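Local coordinates for single-stranded DNA-binding protein (PDB 2FXQ), which binds single-stranded DNA and probably recruits partner proteins to it during replication, recombination and repair, at residues A[64-67]-A[68-72]; A[187-190]-A[191-195]. All coordinates share one frame; numbering follows the deposited sequence.

Contact 1. Residues A[64-67]-A[68-72]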
loop_
_atom_site.group_PDB
_atom_site.type_symbol
_atom_site.label_atom_id
_atom_site.label_comp_id
_atom_site.label_asym_id
_atom_site.label_seq_id
_atom_site.Cartn_x
_atom_site.Cartn_y
_atom_site.Cartn_z
ATOM N N GLU A 64 4.357 -17.387 -18.344
ATOM C CA GLU A 64 5.174 -18.597 -18.600
ATOM C C GLU A 64 5.820 -19.107 -17.291
ATOM O O GLU A 64 5.885 -20.316 -17.036
ATOM C CB GLU A 64 6.297 -18.319 -19.599
ATOM C CG GLU A 64 5.834 -17.894 -20.997
ATOM C CD GLU A 64 5.511 -19.095 -21.865
ATOM O OE1 GLU A 64 5.160 -18.898 -23.045
ATOM O OE2 GLU A 64 5.572 -20.231 -21.344
ATOM N N MET A 65 6.282 -18.172 -16.472
ATOM C CA MET A 65 6.956 -18.485 -15.191
ATOM C C MET A 65 6.066 -19.305 -14.264
ATOM O O MET A 65 6.493 -20.296 -13.646
ATOM C CB MET A 65 7.300 -17.176 -14.459
ATOM C CG MET A 65 8.138 -17.396 -13.214
ATOM S SD MET A 65 8.582 -15.821 -12.427
ATOM C CE MET A 65 8.807 -14.643 -13.999
ATOM N N TRP A 66 4.825 -18.862 -14.129
ATOM C CA TRP A 66 3.910 -19.472 -13.157
ATOM C C TRP A 66 2.864 -20.410 -13.725
ATOM O O TRP A 66 2.076 -20.925 -12.970
ATOM C CB TRP A 66 3.161 -18.388 -12.369
ATOM C CG TRP A 66 4.075 -17.471 -11.701
ATOM C CD1 TRP A 66 4.312 -16.172 -11.987
ATOM C CD2 TRP A 66 4.905 -17.804 -10.596
ATOM N NE1 TRP A 66 5.258 -15.662 -11.117
ATOM C CE2 TRP A 66 5.624 -16.655 -10.247
ATOM C CE3 TRP A 66 5.083 -18.967 -9.841
ATOM C CZ2 TRP A 66 6.557 -16.642 -9.188
ATOM C CZ3 TRP A 66 5.976 -18.948 -8.769
ATOM C CH2 TRP A 66 6.717 -17.803 -8.473
ATOM N N GLY A 67 2.825 -20.630 -15.034
ATOM C CA GLY A 67 1.625 -21.228 -15.622
ATOM C C GLY A 67 1.366 -22.691 -15.254
ATOM O O GLY A 67 0.244 -23.199 -15.413
ATOM N N ASP A 68 2.389 -23.368 -14.726
ATOM C CA ASP A 68 2.189 -24.730 -14.214
ATOM C C ASP A 68 2.478 -24.959 -12.721
ATOM O O ASP A 68 2.767 -26.088 -12.305
ATOM C CB ASP A 68 2.970 -25.723 -15.055
ATOM C CG ASP A 68 2.050 -26.616 -15.834
ATOM O OD1 ASP A 68 1.748 -26.265 -16.998
ATOM O OD2 ASP A 68 1.542 -27.654 -15.341
ATOM N N LEU A 69 2.390 -23.898 -11.921
ATOM C CA LEU A 69 2.832 -23.962 -10.550
ATOM C C LEU A 69 1.755 -23.616 -9.550
ATOM O O LEU A 69 1.977 -23.847 -8.327
ATOM C CB LEU A 69 4.035 -23.048 -10.320
ATOM C CG LEU A 69 5.274 -23.519 -11.092
ATOM C CD1 LEU A 69 6.406 -22.497 -10.947
ATOM C CD2 LEU A 69 5.704 -24.950 -10.609
ATOM N N LEU A 70 0.613 -23.074 -10.009
ATOM C CA LEU A 70 -0.392 -22.514 -9.024
ATOM C C LEU A 70 -1.625 -23.408 -8.808
ATOM O O LEU A 70 -2.009 -24.132 -9.736
ATOM C CB LEU A 70 -0.868 -21.107 -9.431
ATOM C CG LEU A 70 0.222 -20.101 -9.757
ATOM C CD1 LEU A 70 -0.429 -18.810 -10.228
ATOM C CD2 LEU A 70 1.061 -19.927 -8.546
ATOM N N GLU A 71 -2.176 -23.371 -7.580
ATOM C CA GLU A 71 -3.308 -24.228 -7.179
ATOM C C GLU A 71 -4.507 -23.443 -6.723
ATOM O O GLU A 71 -4.368 -22.387 -6.113
ATOM C CB GLU A 71 -2.955 -25.083 -5.960
ATOM C CG GLU A 71 -1.768 -26.030 -6.137
ATOM C CD GLU A 71 -2.107 -27.293 -6.909
ATOM O OE1 GLU A 71 -1.231 -28.182 -6.991
ATOM O OE2 GLU A 71 -3.227 -27.390 -7.469
ATOM N N LYS A 72 -5.676 -24.031 -6.932
ATOM C CA LYS A 72 -6.895 -23.495 -6.360
ATOM C C LYS A 72 -6.700 -23.465 -4.874
ATOM O O LYS A 72 -6.139 -24.413 -4.321
ATOM C CB LYS A 72 -8.073 -24.434 -6.704
ATOM C CG LYS A 72 -9.353 -24.078 -5.957
ATOM C CD LYS A 72 -10.506 -24.964 -6.427
ATOM C CE LYS A 72 -11.745 -24.478 -5.658
ATOM N NZ LYS A 72 -12.947 -25.046 -6.272
HETATM O O HOH W 1 5.037 -22.940 -14.746
HETATM O O HOH W 2 -0.465 -22.099 -12.563
HETATM O O HOH W 3 -1.108 -24.266 -17.217
#

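Contact 2. Residues A[187-190]-A[191-195]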
loop_
_atom_site.group_PDB
_atom_site.type_symbol
_atom_site.label_atom_id
_atom_site.label_comp_id
_atom_site.label_asym_id
_atom_site.label_seq_id
_atom_site.Cartn_x
_atom_site.Cartn_y
_atom_site.Cartn_z
ATOM N N SER A 187 -17.488 16.367 -3.342
ATOM C CA SER A 187 -18.473 17.186 -4.075
ATOM C C SER A 187 -17.965 18.619 -4.397
ATOM O O SER A 187 -18.537 19.274 -5.266
ATOM C CB SER A 187 -19.814 17.241 -3.328
ATOM O OG SER A 187 -19.773 18.183 -2.262
ATOM N N GLU A 188 -16.899 19.081 -3.716
ATOM C CA GLU A 188 -16.360 20.440 -3.974
ATOM C C GLU A 188 -15.440 20.455 -5.195
ATOM O O GLU A 188 -15.041 21.511 -5.638
ATOM C CB GLU A 188 -15.514 20.972 -2.790
ATOM C CG GLU A 188 -16.098 20.850 -1.391
ATOM C CD GLU A 188 -15.017 20.604 -0.310
ATOM O OE1 GLU A 188 -13.851 20.222 -0.652
ATOM O OE2 GLU A 188 -15.333 20.792 0.898
ATOM N N LEU A 189 -15.050 19.274 -5.679
ATOM C CA LEU A 189 -14.138 19.176 -6.822
ATOM C C LEU A 189 -14.920 19.452 -8.125
ATOM O O LEU A 189 -16.142 19.438 -8.094
ATOM C CB LEU A 189 -13.577 17.752 -6.848
ATOM C CG LEU A 189 -12.765 17.193 -5.622
ATOM C CD1 LEU A 189 -12.743 15.625 -5.615
ATOM C CD2 LEU A 189 -11.383 17.703 -5.743
ATOM N N ARG A 190 -14.224 19.657 -9.247
ATOM C CA ARG A 190 -14.867 19.975 -10.530
ATOM C C ARG A 190 -14.075 19.277 -11.613
ATOM O O ARG A 190 -12.937 18.915 -11.387
ATOM C CB ARG A 190 -14.808 21.499 -10.740
ATOM C CG ARG A 190 -15.672 22.342 -9.738
ATOM C CD ARG A 190 -17.201 22.134 -9.908
ATOM N NE ARG A 190 -18.028 22.959 -9.024
ATOM C CZ ARG A 190 -18.425 22.600 -7.795
ATOM N NH1 ARG A 190 -18.094 21.411 -7.305
ATOM N NH2 ARG A 190 -19.162 23.426 -7.050
ATOM N N LYS A 191 -14.664 19.119 -12.795
ATOM C CA LYS A 191 -14.001 18.486 -13.916
ATOM C C LYS A 191 -12.639 19.138 -14.096
ATOM O O LYS A 191 -12.516 20.380 -13.966
ATOM C CB LYS A 191 -14.891 18.714 -15.189
ATOM C CG LYS A 191 -14.228 18.383 -16.517
ATOM C CD LYS A 191 -15.155 18.861 -17.695
ATOM C CE LYS A 191 -14.999 17.941 -18.868
ATOM N NZ LYS A 191 -15.726 18.526 -20.047
ATOM N N GLY A 192 -11.611 18.327 -14.327
ATOM C CA GLY A 192 -10.263 18.851 -14.479
ATOM C C GLY A 192 -9.374 18.779 -13.251
ATOM O O GLY A 192 -8.161 18.715 -13.410
ATOM N N ASP A 193 -9.951 18.778 -12.043
ATOM C CA ASP A 193 -9.148 18.859 -10.807
ATOM C C ASP A 193 -8.310 17.584 -10.672
ATOM O O ASP A 193 -8.760 16.475 -10.989
ATOM C CB ASP A 193 -10.090 19.018 -9.577
ATOM C CG ASP A 193 -10.656 20.418 -9.453
ATOM O OD1 ASP A 193 -11.603 20.610 -8.628
ATOM O OD2 ASP A 193 -10.182 21.382 -10.121
ATOM N N GLY A 194 -7.100 17.736 -10.162
ATOM C CA GLY A 194 -6.238 16.617 -9.842
ATOM C C GLY A 194 -6.747 15.977 -8.540
ATOM O O GLY A 194 -7.349 16.630 -7.646
ATOM N N LEU A 195 -6.542 14.670 -8.460
ATOM C CA LEU A 195 -6.997 13.903 -7.325
ATOM C C LEU A 195 -6.054 12.731 -7.090
ATOM O O LEU A 195 -5.771 11.954 -8.017
ATOM C CB LEU A 195 -8.406 13.384 -7.603
ATOM C CG LEU A 195 -9.121 12.724 -6.421
ATOM C CD1 LEU A 195 -9.267 13.734 -5.248
ATOM C CD2 LEU A 195 -10.495 12.146 -6.880
HETATM O O HOH W 4 -12.695 22.697 -6.383
#

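Contact 1. Residues A[64-67]-A[68-72]
Leu69 lays one methyl group beside the indole of Trp66 where the chain leaves helix 61-66. Its CD1 stands 3.9 Å from Trp66 CE3, on the six-membered ring, and approaches at a slant, reaching CZ3 of the same ring as well. The same methyl reaches back to the helix backbone, with Leu69 CD1 3.5 Å from Met65 O. In both residues CG is turned to the N side of the CA-CB bond (chi1 -56° for Trp66), and with the two side chains set this way Leu69 CD1 comes up beside CE3. Met65 CG lies over one face of the indole, 3.9 Å above its plane and displaced from the ring centre. Leu70 comes in from further along the chain: its CG packs 3.8 Å from Trp66 O, and its CD2 is a second methyl near the ring. This is the helix and the turn after it in the first OB fold of the chain, just ahead of strand 75-84. Trp66 and Leu70 both rest on Ile104 and Pro106 of strand 103-106, while Trp66 NE1 is hydrogen-bonded to Gln62 OE1, one helical turn back, which helps fix the rotation of the indole. The backbone turns here by one bond: Leu69 N donates to Trp66 O at 3.2 Å, with an N-H...O angle of 156°, but arrives 56° out of the carbonyl plane. Water links further backbone groups of the turn: one molecule accepts from Asp68 N at 2.7 Å and donates to Met65 O, and a second bridges Leu70 N and Trp66 O. A third water lies by Gly67 O and donates weakly to Asp68 OD1, 3.5 Å away.

Contact 2. Residues A[187-190]-A[191-195]
Arg190 and Asp193 are the first and last residues of a type II beta turn, with Lys191 and Gly192 at its corners, that leads the chain into strand 194-207 of the second OB fold. The turn bond runs from Asp193 N to Arg190 O, 3.1 Å long and fairly straight at 165°. Asp193 answers with its side chain: CG sits beside its own backbone N (chi1 -76°), which brings OD1 within 2.9 Å of Arg190 N, a donor that meets the carboxylate from above its plane. Carboxylate and turn bond thus grip both the N-H and the C=O of Arg190. Gly192 occupies the corner with positive phi (99°). Leu189, just ahead of the turn, runs across the Asp193 side chain at a slant and sends its CD1 inward to Leu195 CD1, 4.0 Å away, the two leucines crossing at about a right angle. Both touch Leu137 of strand 129-137, and Leu195 also touches Leu155 and Leu157 of strand 151-160. The Arg190 side chain leads away from Asp193, bending at its second torsion and folding back over the preceding loop. There a single nitrogen, Arg190 NH1, donates both to Leu189 O at 2.9 Å and to Ser187 O at 3.0 Å, both oxygens lying close to the guanidinium plane.

Contact 1 (64-67 with 68-72) comes first along the chain and belongs to the first OB fold; contact 2 (187-190 with 191-195) follows in the second. Their centres lie about 42 Å apart on opposite sides of the chain's centre, with about 30 Å between nearest atoms, and they share no strand or helix. Their settings nevertheless match, both lying where a short helix gives way to a strand: contact 1 takes in the end of helix 61-66, contact 2 the start of strand 194-207. The two folds are joined through the antiparallel pairing of strands 5-14 and 129-137, so one chain carries two SSB domains, and the homodimer four.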